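Local coordinates for protein sulfate adenylyltransferase (PDB 4DNX) that catalyses the transfer of the adenylyl group of ATP to sulfate, giving adenosine 5'-phosphosulfate and diphosphate, at residues R275-H280 and F308-I313. Sequence-based numbering, arbitrary orientation.
Sequences REAVLH and FDAQTI
Val278 carries CG1 anti to its backbone N (chi1 -179°), which leaves CG2 beside that nitrogen and facing Ile313. In Ile313, chi1 of -170° sets CG2 between the backbone N and the carbonyl carbon, while the nearly extended CG1 arm carries CD1 toward helix 274-287. Its CG2 lies 3.8 Å from Val278 CG2, while Ile313 CD1 touches the same valine methyl at 4.0 Å; the two branched side chains meet at a slant. The far end of the isoleucine also rests near the backbone of the facing helix, with CD1 4.0 Å from Arg275 N. Beside this pair two alanines meet methyl to methyl, Ala277 CB to Ala310 CB at 3.8 Å, and Ala310 O lies 3.9 Å from Ala277 CB. Having such small side chains here lets the backbones approach closely, with the CA atoms of Ala277 and Ala310 5.9 Å apart. The short helical segments pass at 8.7 Å with a crossing angle of -59°, and no hydrogen bond links them. Arg275 turns its guanidinium elsewhere, bonding to the carbonyls of Ala68 and Pro80. Ile294 of strand 291-294 touches both alanines, closing the apolar junction from the sheet side. Helices 274-287 and 309-316 thus pack together beside a parallel sheet whose 3-2-1-4-5 strand order is that of the Rossmann-like fold of the catalytic domain.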
loop_
_atom_site.group_PDB
_atom_site.type_symbol
_atom_site.label_atom_id
_atom_site.label_comp_id
_atom_site.label_asym_id
_atom_site.label_seq_id
_atom_site.Cartn_x
_atom_site.Cartn_y
_atom_site.Cartn_z
ATOM N N ARG A 275 -17.326 6.707 23.426
ATOM C CA ARG A 275 -16.118 5.894 23.668
ATOM C C ARG A 275 -15.293 5.525 22.403
ATOM O O ARG A 275 -14.048 5.487 22.449
ATOM C CB ARG A 275 -16.428 4.640 24.461
ATOM C CG ARG A 275 -15.146 3.863 24.859
ATOM C CD ARG A 275 -14.257 4.638 25.914
ATOM N NE ARG A 275 -14.914 4.681 27.199
ATOM C CZ ARG A 275 -14.656 3.830 28.202
ATOM N NH1 ARG A 275 -13.685 2.937 28.103
ATOM N NH2 ARG A 275 -15.349 3.904 29.309
ATOM N N GLU A 276 -15.973 5.265 21.287
ATOM C CA GLU A 276 -15.300 4.913 20.064
ATOM C C GLU A 276 -14.616 6.150 19.470
ATOM O O GLU A 276 -13.560 6.024 18.852
ATOM C CB GLU A 276 -16.274 4.284 19.069
ATOM C CG GLU A 276 -15.603 3.738 17.841
ATOM C CD GLU A 276 -16.470 2.753 17.089
ATOM O OE1 GLU A 276 -17.700 2.839 17.291
ATOM O OE2 GLU A 276 -15.914 1.927 16.315
ATOM N N ALA A 277 -15.206 7.339 19.708
ATOM C CA ALA A 277 -14.603 8.589 19.234
ATOM C C ALA A 277 -13.220 8.784 19.877
ATOM O O ALA A 277 -12.290 9.269 19.215
ATOM C CB ALA A 277 -15.534 9.803 19.512
ATOM N N VAL A 278 -13.067 8.403 21.152
ATOM C CA VAL A 278 -11.754 8.496 21.790
ATOM C C VAL A 278 -10.746 7.526 21.135
ATOM O O VAL A 278 -9.551 7.881 20.928
ATOM C CB VAL A 278 -11.844 8.250 23.320
ATOM C CG1 VAL A 278 -10.462 8.371 23.949
ATOM C CG2 VAL A 278 -12.832 9.293 23.925
ATOM N N LEU A 279 -11.203 6.309 20.857
ATOM C CA LEU A 279 -10.354 5.351 20.136
ATOM C C LEU A 279 -9.916 5.905 18.768
ATOM O O LEU A 279 -8.724 5.816 18.396
ATOM C CB LEU A 279 -11.104 4.030 19.958
ATOM C CG LEU A 279 -10.258 2.951 19.298
ATOM C CD1 LEU A 279 -9.039 2.595 20.197
ATOM C CD2 LEU A 279 -11.149 1.701 19.032
ATOM N N HIS A 280 -10.881 6.483 18.027
ATOM C CA HIS A 280 -10.605 7.159 16.735
ATOM C C HIS A 280 -9.546 8.234 16.855
ATOM O O HIS A 280 -8.637 8.256 16.037
ATOM C CB HIS A 280 -11.871 7.786 16.185
ATOM C CG HIS A 280 -12.861 6.805 15.649
ATOM N ND1 HIS A 280 -14.140 7.193 15.276
ATOM C CD2 HIS A 280 -12.783 5.472 15.427
ATOM C CE1 HIS A 280 -14.797 6.128 14.832
ATOM N NE2 HIS A 280 -13.995 5.073 14.907
ATOM N N PHE A 308 -23.963 15.484 20.786
ATOM C CA PHE A 308 -22.581 15.994 20.923
ATOM C C PHE A 308 -21.761 15.337 22.039
ATOM O O PHE A 308 -20.706 15.835 22.422
ATOM C CB PHE A 308 -22.598 17.525 21.062
ATOM C CG PHE A 308 -23.288 18.207 19.906
ATOM C CD1 PHE A 308 -22.673 18.224 18.650
ATOM C CD2 PHE A 308 -24.555 18.748 20.052
ATOM C CE1 PHE A 308 -23.311 18.821 17.559
ATOM C CE2 PHE A 308 -25.201 19.362 18.977
ATOM C CZ PHE A 308 -24.577 19.386 17.722
ATOM N N ASP A 309 -22.266 14.222 22.576
ATOM C CA ASP A 309 -21.521 13.485 23.599
ATOM C C ASP A 309 -20.127 13.058 23.126
ATOM O O ASP A 309 -19.177 13.029 23.919
ATOM C CB ASP A 309 -22.342 12.272 24.100
ATOM C CG ASP A 309 -23.572 12.675 24.942
ATOM O OD1 ASP A 309 -23.825 13.884 25.200
ATOM O OD2 ASP A 309 -24.322 11.764 25.377
ATOM N N ALA A 310 -19.995 12.712 21.847
ATOM C CA ALA A 310 -18.691 12.305 21.330
ATOM C C ALA A 310 -17.714 13.481 21.216
ATOM O O ALA A 310 -16.495 13.275 21.110
ATOM C CB ALA A 310 -18.834 11.549 19.998
ATOM N N GLN A 311 -18.226 14.704 21.223
ATOM C CA GLN A 311 -17.326 15.851 21.340
ATOM C C GLN A 311 -16.977 16.137 22.809
ATOM O O GLN A 311 -15.810 16.338 23.147
ATOM C CB GLN A 311 -17.972 17.092 20.713
ATOM C CG GLN A 311 -18.337 16.903 19.235
ATOM C CD GLN A 311 -19.042 18.160 18.648
ATOM O OE1 GLN A 311 -19.441 19.087 19.372
ATOM N NE2 GLN A 311 -19.175 18.182 17.333
ATOM N N THR A 312 -17.983 16.150 23.682
ATOM C CA THR A 312 -17.775 16.594 25.074
ATOM C C THR A 312 -17.038 15.561 25.952
ATOM O O THR A 312 -16.530 15.909 27.016
ATOM C CB THR A 312 -19.076 17.047 25.755
ATOM O OG1 THR A 312 -20.001 15.948 25.800
ATOM C CG2 THR A 312 -19.677 18.241 24.987
ATOM N N ILE A 313 -16.977 14.309 25.503
ATOM C CA ILE A 313 -16.263 13.287 26.276
ATOM C C ILE A 313 -14.790 13.735 26.436
ATOM O O ILE A 313 -14.122 13.394 27.420
ATOM C CB ILE A 313 -16.340 11.896 25.592
ATOM C CG1 ILE A 313 -15.798 10.804 26.531
ATOM C CG2 ILE A 313 -15.640 11.867 24.193
ATOM C CD1 ILE A 313 -16.207 9.379 26.112
#